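Local coordinates for periplasmic lipopolysaccharide transport protein LPTH (Pseudomonas aeruginosa, PDB 4UU4) that binds lipopolysaccharide and is required to carry it across the periplasm from the inner to the outer membrane, at residues A[26-31]-A[59-64]; A[114-119]-A[140-145]; A[55-60]-A[67-72]. All blocks are in the same frame, centred on the assembly; numbering follows the deposited sequence.

Interaction 1: A[26-31]-A[59-64]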
ATOM      1  N   PRO A  26      -8.378  12.720  -2.413  1.00 94.37           N
ATOM      2  CA  PRO A  26      -9.690  13.231  -2.813  1.00 96.31           C
ATOM      3  C   PRO A  26     -10.390  12.313  -3.809  1.00100.24           C
ATOM      4  O   PRO A  26     -11.225  11.498  -3.410  1.00100.82           O
ATOM      5  CB  PRO A  26      -9.350  14.567  -3.474  1.00 93.74           C
ATOM      6  CG  PRO A  26      -8.152  15.032  -2.732  1.00 93.64           C
ATOM      7  CD  PRO A  26      -7.362  13.788  -2.383  1.00 92.10           C
ATOM      8  N   SER A  27     -10.047  12.431  -5.079  1.00107.23           N
ATOM      9  CA  SER A  27     -10.759  11.699  -6.119  1.00104.59           C
ATOM     10  C   SER A  27     -10.143  10.331  -6.438  1.00100.06           C
ATOM     11  O   SER A  27     -10.411   9.761  -7.490  1.00102.34           O
ATOM     12  CB  SER A  27     -10.858  12.554  -7.384  1.00107.32           C
ATOM     13  OG  SER A  27     -11.304  13.862  -7.075  1.00111.59           O
ATOM     14  N   ASP A  28      -9.335   9.795  -5.523  1.00108.50           N
ATOM     15  CA  ASP A  28      -8.639   8.521  -5.753  1.00103.95           C
ATOM     16  C   ASP A  28      -9.408   7.221  -5.533  1.00 99.30           C
ATOM     17  O   ASP A  28      -8.817   6.150  -5.425  1.00105.34           O
ATOM     18  CB  ASP A  28      -7.266   8.524  -5.078  1.00101.03           C
ATOM     19  CG  ASP A  28      -6.165   9.040  -5.992  1.00107.17           C
ATOM     20  OD1 ASP A  28      -6.271   8.848  -7.223  1.00112.55           O
ATOM     21  OD2 ASP A  28      -5.188   9.628  -5.481  1.00111.51           O
ATOM     22  N   ARG A  29     -10.730   7.315  -5.487  1.00 69.58           N
ATOM     23  CA  ARG A  29     -11.598   6.265  -4.950  1.00 72.35           C
ATOM     24  C   ARG A  29     -12.891   6.162  -5.768  1.00 75.41           C
ATOM     25  O   ARG A  29     -13.451   5.075  -5.936  1.00 78.21           O
ATOM     26  CB  ARG A  29     -11.914   6.523  -3.469  1.00 75.33           C
ATOM     27  CG  ARG A  29     -12.450   5.321  -2.685  1.00 82.69           C
ATOM     28  CD  ARG A  29     -12.798   5.779  -1.230  1.00 90.15           C
ATOM     29  NE  ARG A  29     -13.548   4.836  -0.393  1.00 96.91           N
ATOM     30  CZ  ARG A  29     -14.707   4.266  -0.703  1.00102.23           C
ATOM     31  NH1 ARG A  29     -15.288   4.502  -1.878  1.00103.31           N
ATOM     32  NH2 ARG A  29     -15.275   3.442   0.166  1.00100.03           N
ATOM     33  N   GLU A  30     -13.352   7.305  -6.279  1.00 76.61           N
ATOM     34  CA  GLU A  30     -14.493   7.360  -7.198  1.00 70.01           C
ATOM     35  C   GLU A  30     -14.082   6.987  -8.626  1.00 60.45           C
ATOM     36  O   GLU A  30     -14.928   6.684  -9.465  1.00 71.41           O
ATOM     37  CB  GLU A  30     -15.146   8.751  -7.188  1.00 78.40           C
ATOM     38  CG  GLU A  30     -16.241   8.940  -6.141  1.00 82.04           C
ATOM     39  CD  GLU A  30     -17.640   8.968  -6.741  1.00 87.78           C
ATOM     40  OE1 GLU A  30     -17.802   9.494  -7.864  1.00 93.88           O
ATOM     41  OE2 GLU A  30     -18.582   8.466  -6.091  1.00 85.30           O
ATOM     42  N   GLN A  31     -12.779   7.030  -8.898  1.00 44.98           N
ATOM     43  CA  GLN A  31     -12.236   6.583 -10.181  1.00 43.77           C
ATOM     44  C   GLN A  31     -12.212   5.061 -10.224  1.00 42.91           C
ATOM     45  O   GLN A  31     -12.173   4.413  -9.177  1.00 50.65           O
ATOM     46  CB  GLN A  31     -10.811   7.110 -10.374  1.00 44.95           C
ATOM     47  CG  GLN A  31     -10.674   8.618 -10.322  1.00 54.30           C
ATOM     48  CD  GLN A  31     -11.314   9.313 -11.502  1.00 61.52           C
ATOM     49  OE1 GLN A  31     -10.659   9.579 -12.510  1.00 68.36           O
ATOM     50  NE2 GLN A  31     -12.599   9.625 -11.382  1.00 62.22           N
ATOM     51  N   GLN A  59      -5.559   3.323  -9.248  1.00 24.60           N
ATOM     52  CA  GLN A  59      -6.843   3.977  -9.017  1.00 36.51           C
ATOM     53  C   GLN A  59      -6.645   5.491  -9.001  1.00 44.58           C
ATOM     54  O   GLN A  59      -6.486   6.100  -7.943  1.00 47.16           O
ATOM     55  CB  GLN A  59      -7.464   3.505  -7.702  1.00 39.18           C
ATOM     56  CG  GLN A  59      -8.907   3.943  -7.484  1.00 46.04           C
ATOM     57  CD  GLN A  59      -9.476   3.453  -6.157  1.00 40.95           C
ATOM     58  OE1 GLN A  59      -8.746   3.258  -5.186  1.00 31.47           O
ATOM     59  NE2 GLN A  59     -10.785   3.247  -6.117  1.00 37.04           N
ATOM     60  N   GLY A  60      -6.638   6.091 -10.185  1.00 43.70           N
ATOM     61  CA  GLY A  60      -6.434   7.521 -10.313  1.00 39.35           C
ATOM     62  C   GLY A  60      -4.979   7.916 -10.163  1.00 40.83           C
ATOM     63  O   GLY A  60      -4.193   7.805 -11.103  1.00 49.16           O
ATOM     64  N   SER A  61      -4.623   8.389  -8.975  1.00 44.78           N
ATOM     65  CA  SER A  61      -3.245   8.766  -8.678  1.00 43.60           C
ATOM     66  C   SER A  61      -2.582   7.692  -7.824  1.00 44.69           C
ATOM     67  O   SER A  61      -1.356   7.614  -7.738  1.00 28.83           O
ATOM     68  CB  SER A  61      -3.193  10.114  -7.959  1.00 39.50           C
ATOM     69  OG  SER A  61      -2.819   9.945  -6.605  1.00 39.72           O
ATOM     70  N   THR A  62      -3.405   6.865  -7.191  1.00 30.76           N
ATOM     71  CA  THR A  62      -2.908   5.773  -6.371  1.00 22.77           C
ATOM     72  C   THR A  62      -2.336   4.667  -7.253  1.00 23.31           C
ATOM     73  O   THR A  62      -2.848   4.399  -8.341  1.00 21.16           O
ATOM     74  CB  THR A  62      -4.031   5.213  -5.482  1.00 40.63           C
ATOM     75  OG1 THR A  62      -4.494   6.242  -4.598  1.00 46.66           O
ATOM     76  CG2 THR A  62      -3.542   4.038  -4.662  1.00 19.01           C
ATOM     77  N   LYS A  63      -1.264   4.031  -6.795  1.00 30.42           N
ATOM     78  CA  LYS A  63      -0.688   2.913  -7.528  1.00 32.08           C
ATOM     79  C   LYS A  63      -0.113   1.864  -6.577  1.00 42.87           C
ATOM     80  O   LYS A  63       0.561   2.195  -5.607  1.00 45.50           O
ATOM     81  CB  LYS A  63       0.378   3.406  -8.512  1.00 25.03           C
ATOM     82  CG  LYS A  63       0.925   2.327  -9.428  1.00 20.72           C
ATOM     83  CD  LYS A  63       1.790   2.906 -10.531  1.00 25.24           C
ATOM     84  CE  LYS A  63       3.083   3.474  -9.986  1.00 31.10           C
ATOM     85  NZ  LYS A  63       3.979   3.951 -11.075  1.00 37.62           N
ATOM     86  N   LEU A  64      -0.407   0.601  -6.857  1.00 35.93           N
ATOM     87  CA  LEU A  64       0.108  -0.523  -6.093  1.00 28.31           C
ATOM     88  C   LEU A  64       0.815  -1.431  -7.079  1.00 33.29           C
ATOM     89  O   LEU A  64       0.291  -1.697  -8.155  1.00 48.47           O
ATOM     90  CB  LEU A  64      -1.036  -1.291  -5.427  1.00 36.96           C
ATOM     91  CG  LEU A  64      -1.062  -1.389  -3.902  1.00 43.88           C
ATOM     92  CD1 LEU A  64       0.312  -1.764  -3.351  1.00 45.13           C
ATOM     93  CD2 LEU A  64      -1.567  -0.092  -3.296  1.00 51.08           C
TER

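Interaction 2: A[114-119]-A[140-145]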
ATOM      1  N   THR A 114     -11.857   1.105   1.724  1.00 48.23           N
ATOM      2  CA  THR A 114     -12.992   1.639   2.477  1.00 47.33           C
ATOM      3  C   THR A 114     -12.533   2.505   3.651  1.00 48.12           C
ATOM      4  O   THR A 114     -13.170   3.500   3.990  1.00 49.31           O
ATOM      5  CB  THR A 114     -13.894   0.517   3.024  1.00 51.09           C
ATOM      6  OG1 THR A 114     -13.078  -0.558   3.504  1.00 60.60           O
ATOM      7  CG2 THR A 114     -14.814  -0.013   1.936  1.00 52.05           C
ATOM      8  N   GLN A 115     -11.412   2.128   4.256  1.00 45.75           N
ATOM      9  CA  GLN A 115     -10.923   2.785   5.463  1.00 46.38           C
ATOM     10  C   GLN A 115     -10.006   3.978   5.181  1.00 42.25           C
ATOM     11  O   GLN A 115      -9.699   4.748   6.090  1.00 43.59           O
ATOM     12  CB  GLN A 115     -10.160   1.773   6.321  1.00 52.81           C
ATOM     13  CG  GLN A 115     -10.725   0.363   6.265  1.00 64.52           C
ATOM     14  CD  GLN A 115     -11.500   0.007   7.510  1.00 68.35           C
ATOM     15  OE1 GLN A 115     -10.979   0.107   8.625  1.00 66.18           O
ATOM     16  NE2 GLN A 115     -12.772  -0.369   7.336  1.00 70.85           N
ATOM     17  N   ASN A 116      -9.576   4.126   3.931  1.00 36.37           N
ATOM     18  CA  ASN A 116      -8.486   5.038   3.575  1.00 42.13           C
ATOM     19  C   ASN A 116      -7.232   4.761   4.407  1.00 39.97           C
ATOM     20  O   ASN A 116      -6.682   5.667   5.043  1.00 45.45           O
ATOM     21  CB  ASN A 116      -8.898   6.509   3.717  1.00 46.02           C
ATOM     22  CG  ASN A 116      -9.955   6.924   2.713  1.00 48.10           C
ATOM     23  OD1 ASN A 116     -10.001   6.417   1.591  1.00 55.46           O
ATOM     24  ND2 ASN A 116     -10.811   7.859   3.112  1.00 50.39           N
ATOM     25  N   ARG A 117      -6.796   3.504   4.412  1.00 32.92           N
ATOM     26  CA  ARG A 117      -5.648   3.098   5.214  1.00 28.34           C
ATOM     27  C   ARG A 117      -4.702   2.176   4.461  1.00 24.97           C
ATOM     28  O   ARG A 117      -5.115   1.172   3.884  1.00 27.78           O
ATOM     29  CB  ARG A 117      -6.106   2.432   6.514  1.00 34.04           C
ATOM     30  CG  ARG A 117      -5.702   3.195   7.764  1.00 42.19           C
ATOM     31  CD  ARG A 117      -6.621   2.885   8.931  1.00 50.41           C
ATOM     32  NE  ARG A 117      -6.747   4.024   9.838  1.00 67.36           N
ATOM     33  CZ  ARG A 117      -7.575   5.046   9.639  1.00 69.69           C
ATOM     34  NH1 ARG A 117      -8.346   5.074   8.559  1.00 66.58           N
ATOM     35  NH2 ARG A 117      -7.633   6.042  10.512  1.00 76.72           N
ATOM     36  N   VAL A 118      -3.422   2.524   4.471  1.00 27.05           N
ATOM     37  CA  VAL A 118      -2.407   1.703   3.825  1.00 27.33           C
ATOM     38  C   VAL A 118      -1.381   1.228   4.846  1.00 26.17           C
ATOM     39  O   VAL A 118      -0.582   2.018   5.340  1.00 36.29           O
ATOM     40  CB  VAL A 118      -1.676   2.478   2.716  1.00 26.28           C
ATOM     41  CG1 VAL A 118      -0.790   1.543   1.924  1.00 22.90           C
ATOM     42  CG2 VAL A 118      -2.673   3.165   1.800  1.00 26.04           C
ATOM     43  N   VAL A 119      -1.398  -0.065   5.160  1.00 25.52           N
ATOM     44  CA  VAL A 119      -0.443  -0.602   6.126  1.00 26.91           C
ATOM     45  C   VAL A 119       0.706  -1.373   5.472  1.00 28.06           C
ATOM     46  O   VAL A 119       0.501  -2.337   4.736  1.00 26.86           O
ATOM     47  CB  VAL A 119      -1.129  -1.436   7.234  1.00 28.45           C
ATOM     48  CG1 VAL A 119      -2.149  -2.379   6.637  1.00 35.68           C
ATOM     49  CG2 VAL A 119      -0.097  -2.195   8.053  1.00 24.45           C
ATOM     50  N   TYR A 140      -0.699   4.275   7.111  1.00 24.82           N
ATOM     51  CA  TYR A 140      -0.852   5.546   6.412  1.00 25.95           C
ATOM     52  C   TYR A 140      -2.301   5.886   6.067  1.00 31.60           C
ATOM     53  O   TYR A 140      -2.905   5.274   5.182  1.00 29.39           O
ATOM     54  CB  TYR A 140       0.021   5.567   5.154  1.00 24.15           C
ATOM     55  CG  TYR A 140      -0.098   6.832   4.336  1.00 34.10           C
ATOM     56  CD1 TYR A 140       0.022   8.081   4.927  1.00 35.33           C
ATOM     57  CD2 TYR A 140      -0.316   6.777   2.970  1.00 38.80           C
ATOM     58  CE1 TYR A 140      -0.083   9.236   4.181  1.00 38.42           C
ATOM     59  CE2 TYR A 140      -0.422   7.927   2.215  1.00 27.30           C
ATOM     60  CZ  TYR A 140      -0.306   9.151   2.824  1.00 36.43           C
ATOM     61  OH  TYR A 140      -0.414  10.297   2.068  1.00 39.28           O
ATOM     62  N   ASP A 141      -2.849   6.865   6.780  1.00 31.06           N
ATOM     63  CA  ASP A 141      -4.148   7.427   6.447  1.00 35.11           C
ATOM     64  C   ASP A 141      -3.969   8.318   5.224  1.00 37.74           C
ATOM     65  O   ASP A 141      -3.214   9.281   5.263  1.00 40.67           O
ATOM     66  CB  ASP A 141      -4.692   8.232   7.629  1.00 38.07           C
ATOM     67  CG  ASP A 141      -6.135   8.667   7.436  1.00 51.11           C
ATOM     68  OD1 ASP A 141      -6.467   9.220   6.366  1.00 50.30           O
ATOM     69  OD2 ASP A 141      -6.943   8.455   8.365  1.00 53.62           O
ATOM     70  N   THR A 142      -4.658   7.990   4.138  1.00 36.59           N
ATOM     71  CA  THR A 142      -4.534   8.755   2.901  1.00 40.79           C
ATOM     72  C   THR A 142      -5.411  10.004   2.911  1.00 51.56           C
ATOM     73  O   THR A 142      -5.239  10.900   2.082  1.00 58.96           O
ATOM     74  CB  THR A 142      -4.902   7.901   1.670  1.00 48.73           C
ATOM     75  OG1 THR A 142      -6.269   7.483   1.768  1.00 50.66           O
ATOM     76  CG2 THR A 142      -4.004   6.676   1.574  1.00 46.98           C
ATOM     77  N   GLN A 143      -6.352  10.059   3.850  1.00 55.07           N
ATOM     78  CA  GLN A 143      -7.263  11.194   3.954  1.00 63.01           C
ATOM     79  C   GLN A 143      -6.705  12.241   4.906  1.00 73.42           C
ATOM     80  O   GLN A 143      -6.449  13.375   4.512  1.00 84.52           O
ATOM     81  CB  GLN A 143      -8.647  10.747   4.431  1.00 74.71           C
ATOM     82  CG  GLN A 143      -9.720  11.822   4.300  1.00 87.39           C
ATOM     83  CD  GLN A 143     -10.761  11.752   5.402  1.00 95.70           C
ATOM     84  OE1 GLN A 143     -10.584  11.039   6.389  1.00 99.31           O
ATOM     85  NE2 GLN A 143     -11.852  12.495   5.240  1.00 97.49           N
ATOM     86  N   ARG A 144      -6.514  11.849   6.163  1.00 61.27           N
ATOM     87  CA  ARG A 144      -5.959  12.747   7.168  1.00 59.70           C
ATOM     88  C   ARG A 144      -4.476  12.989   6.900  1.00 50.96           C
ATOM     89  O   ARG A 144      -3.877  13.901   7.465  1.00 53.77           O
ATOM     90  CB  ARG A 144      -6.152  12.164   8.569  1.00 53.28           C
ATOM     91  CG  ARG A 144      -7.575  11.712   8.868  1.00 67.00           C
ATOM     92  CD  ARG A 144      -7.683  11.061  10.243  1.00 68.54           C
ATOM     93  NE  ARG A 144      -7.442  12.017  11.321  1.00 75.57           N
ATOM     94  CZ  ARG A 144      -7.428  11.705  12.613  1.00 79.08           C
ATOM     95  NH1 ARG A 144      -7.643  10.454  12.999  1.00 79.77           N
ATOM     96  NH2 ARG A 144      -7.198  12.646  13.521  1.00 82.38           N
ATOM     97  N   GLN A 145      -3.900  12.170   6.023  1.00 46.31           N
ATOM     98  CA  GLN A 145      -2.468  12.209   5.723  1.00 50.09           C
ATOM     99  C   GLN A 145      -1.615  12.026   6.982  1.00 52.18           C
ATOM    100  O   GLN A 145      -0.602  12.700   7.169  1.00 57.32           O
ATOM    101  CB  GLN A 145      -2.087  13.484   4.960  1.00 51.87           C
ATOM    102  CG  GLN A 145      -2.645  13.541   3.543  1.00 55.38           C
ATOM    103  CD  GLN A 145      -2.198  14.775   2.784  1.00 66.64           C
ATOM    104  OE1 GLN A 145      -1.040  15.188   2.865  1.00 69.72           O
ATOM    105  NE2 GLN A 145      -3.120  15.374   2.037  1.00 67.33           N
TER

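Interaction 3: A[55-60]-A[67-72]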
ATOM      1  N   VAL A  55       2.330  -7.360 -11.236  1.00 22.38           N
ATOM      2  CA  VAL A  55       1.017  -6.766 -11.038  1.00 20.21           C
ATOM      3  C   VAL A  55       1.088  -5.267 -10.767  1.00 25.70           C
ATOM      4  O   VAL A  55       1.853  -4.805  -9.901  1.00 21.76           O
ATOM      5  CB  VAL A  55       0.282  -7.457  -9.887  1.00 16.74           C
ATOM      6  CG1 VAL A  55      -1.193  -7.094  -9.904  1.00 18.05           C
ATOM      7  CG2 VAL A  55       0.477  -8.954  -9.986  1.00 32.09           C
ATOM      8  N   VAL A  56       0.289  -4.524 -11.532  1.00 23.28           N
ATOM      9  CA  VAL A  56       0.139  -3.084 -11.373  1.00 21.92           C
ATOM     10  C   VAL A  56      -1.340  -2.727 -11.255  1.00 28.07           C
ATOM     11  O   VAL A  56      -2.090  -2.850 -12.216  1.00 19.50           O
ATOM     12  CB  VAL A  56       0.700  -2.317 -12.588  1.00 21.39           C
ATOM     13  CG1 VAL A  56       0.739  -0.819 -12.299  1.00 22.70           C
ATOM     14  CG2 VAL A  56       2.076  -2.829 -12.957  1.00 21.32           C
ATOM     15  N   VAL A  57      -1.760  -2.281 -10.077  1.00 29.23           N
ATOM     16  CA  VAL A  57      -3.115  -1.774  -9.899  1.00 22.75           C
ATOM     17  C   VAL A  57      -3.109  -0.256  -9.697  1.00 21.84           C
ATOM     18  O   VAL A  57      -2.423   0.261  -8.821  1.00 26.83           O
ATOM     19  CB  VAL A  57      -3.871  -2.500  -8.745  1.00 29.65           C
ATOM     20  CG1 VAL A  57      -2.904  -3.275  -7.848  1.00 20.17           C
ATOM     21  CG2 VAL A  57      -4.736  -1.521  -7.945  1.00 16.61           C
ATOM     22  N   THR A  58      -3.858   0.460 -10.529  1.00 21.89           N
ATOM     23  CA  THR A  58      -3.959   1.909 -10.398  1.00 26.27           C
ATOM     24  C   THR A  58      -5.397   2.369 -10.162  1.00 33.21           C
ATOM     25  O   THR A  58      -6.333   1.864 -10.789  1.00 45.45           O
ATOM     26  CB  THR A  58      -3.389   2.647 -11.635  1.00 28.57           C
ATOM     27  OG1 THR A  58      -4.129   2.278 -12.803  1.00 36.72           O
ATOM     28  CG2 THR A  58      -1.915   2.316 -11.839  1.00 23.86           C
ATOM     29  N   GLN A  59      -5.559   3.323  -9.248  1.00 24.60           N
ATOM     30  CA  GLN A  59      -6.843   3.977  -9.017  1.00 36.51           C
ATOM     31  C   GLN A  59      -6.645   5.491  -9.001  1.00 44.58           C
ATOM     32  O   GLN A  59      -6.486   6.100  -7.943  1.00 47.16           O
ATOM     33  CB  GLN A  59      -7.464   3.505  -7.702  1.00 39.18           C
ATOM     34  CG  GLN A  59      -8.907   3.943  -7.484  1.00 46.04           C
ATOM     35  CD  GLN A  59      -9.476   3.453  -6.157  1.00 40.95           C
ATOM     36  OE1 GLN A  59      -8.746   3.258  -5.186  1.00 31.47           O
ATOM     37  NE2 GLN A  59     -10.785   3.247  -6.117  1.00 37.04           N
ATOM     38  N   GLY A  60      -6.638   6.091 -10.185  1.00 43.70           N
ATOM     39  CA  GLY A  60      -6.434   7.521 -10.313  1.00 39.35           C
ATOM     40  C   GLY A  60      -4.979   7.916 -10.163  1.00 40.83           C
ATOM     41  O   GLY A  60      -4.193   7.805 -11.103  1.00 49.16           O
ATOM     42  N   ASN A  67       4.408  -8.706  -6.858  1.00 16.23           N
ATOM     43  CA  ASN A  67       4.480  -9.997  -7.511  1.00 21.29           C
ATOM     44  C   ASN A  67       3.114 -10.650  -7.456  1.00 19.29           C
ATOM     45  O   ASN A  67       2.663 -11.259  -8.425  1.00 23.70           O
ATOM     46  CB  ASN A  67       5.511 -10.886  -6.826  1.00 18.92           C
ATOM     47  CG  ASN A  67       6.892 -10.291  -6.868  1.00 18.71           C
ATOM     48  OD1 ASN A  67       7.606 -10.275  -5.863  1.00 28.76           O
ATOM     49  ND2 ASN A  67       7.278  -9.785  -8.031  1.00 19.59           N
ATOM     50  N   THR A  68       2.449 -10.507  -6.313  1.00 24.64           N
ATOM     51  CA  THR A  68       1.130 -11.100  -6.152  1.00 28.12           C
ATOM     52  C   THR A  68       0.176 -10.160  -5.428  1.00 36.83           C
ATOM     53  O   THR A  68       0.466  -9.689  -4.321  1.00 30.62           O
ATOM     54  CB  THR A  68       1.201 -12.424  -5.380  1.00 37.45           C
ATOM     55  OG1 THR A  68       2.230 -13.250  -5.938  1.00 50.97           O
ATOM     56  CG2 THR A  68      -0.140 -13.150  -5.435  1.00 32.35           C
ATOM     57  N   VAL A  69      -0.970  -9.905  -6.052  1.00 26.35           N
ATOM     58  CA  VAL A  69      -1.961  -9.000  -5.484  1.00 22.63           C
ATOM     59  C   VAL A  69      -3.324  -9.669  -5.317  1.00 26.43           C
ATOM     60  O   VAL A  69      -3.821 -10.319  -6.222  1.00 29.60           O
ATOM     61  CB  VAL A  69      -2.089  -7.722  -6.333  1.00 21.59           C
ATOM     62  CG1 VAL A  69      -3.184  -6.817  -5.791  1.00 21.38           C
ATOM     63  CG2 VAL A  69      -0.759  -6.982  -6.353  1.00 18.83           C
ATOM     64  N   THR A  70      -3.921  -9.519  -4.143  1.00 27.26           N
ATOM     65  CA  THR A  70      -5.254 -10.047  -3.904  1.00 29.47           C
ATOM     66  C   THR A  70      -6.224  -8.918  -3.584  1.00 33.11           C
ATOM     67  O   THR A  70      -5.943  -8.081  -2.728  1.00 30.53           O
ATOM     68  CB  THR A  70      -5.269 -11.051  -2.739  1.00 30.75           C
ATOM     69  OG1 THR A  70      -4.350 -12.117  -3.006  1.00 30.36           O
ATOM     70  CG2 THR A  70      -6.667 -11.623  -2.556  1.00 35.46           C
ATOM     71  N   LEU A  71      -7.358  -8.898  -4.284  1.00 33.22           N
ATOM     72  CA  LEU A  71      -8.447  -7.981  -3.970  1.00 29.95           C
ATOM     73  C   LEU A  71      -9.542  -8.731  -3.239  1.00 39.64           C
ATOM     74  O   LEU A  71     -10.020  -9.767  -3.717  1.00 47.88           O
ATOM     75  CB  LEU A  71      -9.045  -7.373  -5.236  1.00 28.45           C
ATOM     76  CG  LEU A  71      -8.103  -6.842  -6.309  1.00 32.81           C
ATOM     77  CD1 LEU A  71      -8.887  -6.083  -7.366  1.00 39.53           C
ATOM     78  CD2 LEU A  71      -7.043  -5.964  -5.708  1.00 36.86           C
ATOM     79  N   LYS A  72      -9.940  -8.210  -2.083  1.00 37.69           N
ATOM     80  CA  LYS A  72     -11.087  -8.767  -1.382  1.00 38.16           C
ATOM     81  C   LYS A  72     -12.248  -7.801  -1.525  1.00 41.65           C
ATOM     82  O   LYS A  72     -12.075  -6.595  -1.374  1.00 42.97           O
ATOM     83  CB  LYS A  72     -10.764  -9.010   0.090  1.00 40.12           C
ATOM     84  CG  LYS A  72      -9.615  -9.984   0.310  1.00 49.76           C
ATOM     85  CD  LYS A  72      -9.305 -10.149   1.790  1.00125.66           C
ATOM     86  CE  LYS A  72      -8.180 -11.150   2.026  1.00 57.76           C
ATOM     87  NZ  LYS A  72      -6.841 -10.649   1.592  1.00 58.52           N
TER

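Interaction 1: A[26-31]-A[59-64]
The carboxylate of D28 reaches the tight turn at 59-62, and the polar bonds of this contact come from it. S61 OG donates to D28 OD2 at 2.6 Å. It meets that oxygen on the syn side, 16° out of the carboxylate plane. S61 N donates to D28 OD1 almost straight, but the modelled length is too short to be trusted and D28 is poorly ordered. A weak bond from T62 N, 3.5 Å from D28 OD1, adds to the group. As modelled, OD1 is turned to the backbone N-H groups of the turn and OD2 to the serine hydroxyl. S61 OG also bonds to K94 N, so the serine ties the segment before strand 34-36 to the chain just after strand 89-93.

The turn receiving D28 is a type II' beta turn from Q59 to T62. It joins strands 55-59 and 62-66 as a two-residue beta hairpin in one sheet of the jellyroll. Q59 N bonds to T62 O at 3.1 Å, and T62 N returns to Q59 O at 3.3 Å. G60 takes the positive phi (78°) of this turn.

The remaining contacts are packing. T62 OG1 lies 3.5 Å from D28 CG. The Q59 side chain has CG anti to the backbone N (chi1 -170°) and continues extended, which carries its amide toward the backbone of R29. Q59 NE2 comes to 3.2 Å from R29 O, but at a poor angle for a hydrogen bond. Beside the turn, Q31 CB approaches G60 N at 4.3 Å. Y111 of the other sheet and I33 also touch the Q59 side chain, while D28 and T62 both touch Q93 of strand 89-93.

Interaction 2: A[114-119]-A[140-145]
Neighbouring antiparallel strands 117-121 and 137-141 of the jellyroll meet here, with V118 and Y140 as a hydrogen-bonded pair. V118 N donates to Y140 O, and Y140 N to V118 O, each at 2.9 Å. R117 and D141 follow as a non-hydrogen-bonded pair. Beyond the strand end, T142 N donates to N116 O at 3.2 Å, from above the carbonyl plane. N116 and R117 both face F112 and form a G1 beta bulge, with N116 in the left-handed backbone region.

V118 and Y140 point to the same face of the sheet. The V118 CG2 methyl meets T142 CG2 at 3.8 Å, the two side chains crossing at about a right angle. Y91 of the other sheet touches V118, Y140 and T142, and Y140 OH bonds to Q93 NE2. This face therefore looks toward strand 89-93. T142 OG1 packs 3.4 Å from N116 CB.

The R117-D141 pair lies on the other face. D141 CG is anti to the backbone N (chi1 -171°), which sets the carboxylate between R117 and the N-H groups of Q143 and R144. D141 CG sits over one face of the guanidinium, whose plane is turned 67° from the carboxylate. R117 NH2 and D141 OD2 are 3.3 Å apart in a salt bridge. D141 OD1 is used differently. It accepts from Q143 N, closing an Asx turn, and from R144 N at 2.6 Å. These two backbone bonds hold the carboxylate in place, while the attraction to R117 rests on charge alone, since no N-H points at OD2.

Interaction 3: A[55-60]-A[67-72]
The two sheets of the jellyroll face each other here, and V55 packs against V69 in the layer between them. Strand 55-59 belongs to one sheet and strand 68-72 to the other. Strand 62-66, the hairpin partner of 55-59, ends just before the chain turns a corner at N67 and crosses to the facing sheet. N67 and T68 both face V85 there, in a classic beta bulge. The axes of the two strand segments come within 7.5 Å, with 41° between their N-to-C directions. They share no hydrogen bond, so the contact is mainly one of side chains meeting across the interior.

V55 and V57 are two residues apart and point the same way, toward the other sheet. V69 points back at both and uses a different methyl for each. Its CG2 meets V55 CG1 at 3.6 Å, and its CG1 meets V57 CG1 at 4.1 Å. The side chains cross at a slant in both pairs. V69 CG1 stands anti to the backbone N (chi1 176°), which leaves CG2 beside that N and directed at V55.

Other residues continue the apolar layer on both sides. V55 and V57 touch V35 of strand 34-36, and V57 also touches I33. V69 touches V82 of strand 81-85. A buried seam of valines between two sheets is consistent with the apolar interior by which proteins of the LptA family are thought to accept the acyl chains of lipopolysaccharide.

At the corner, where the sheets converge, V55 meets main chain as well as side chain. Its CG2, the methyl beside its own backbone N, lies against the corner peptide, 3.5 Å from N67 O.

Along the chain, interaction 3 begins on the stretch where interaction 1 ends, and interaction 2 comes later. Interactions 1 and 3 share Q59 and G60. Their centres are about 12 Å apart and strands 55-59 and 62-66 join them. Interaction 1 binds the first modelled residues to the turn of that hairpin, and interaction 3 sets the hairpin's first strand against the facing sheet. Interaction 2 lies in that facing sheet, which also holds strand 68-72. Its centre is about 12 Å from interaction 1, which it touches through R29, and about 16 Å from interaction 3. Together they cover turn, strand pairing and sheet-to-sheet packing in the jellyroll, whose interior probably takes up the acyl chains of lipopolysaccharide.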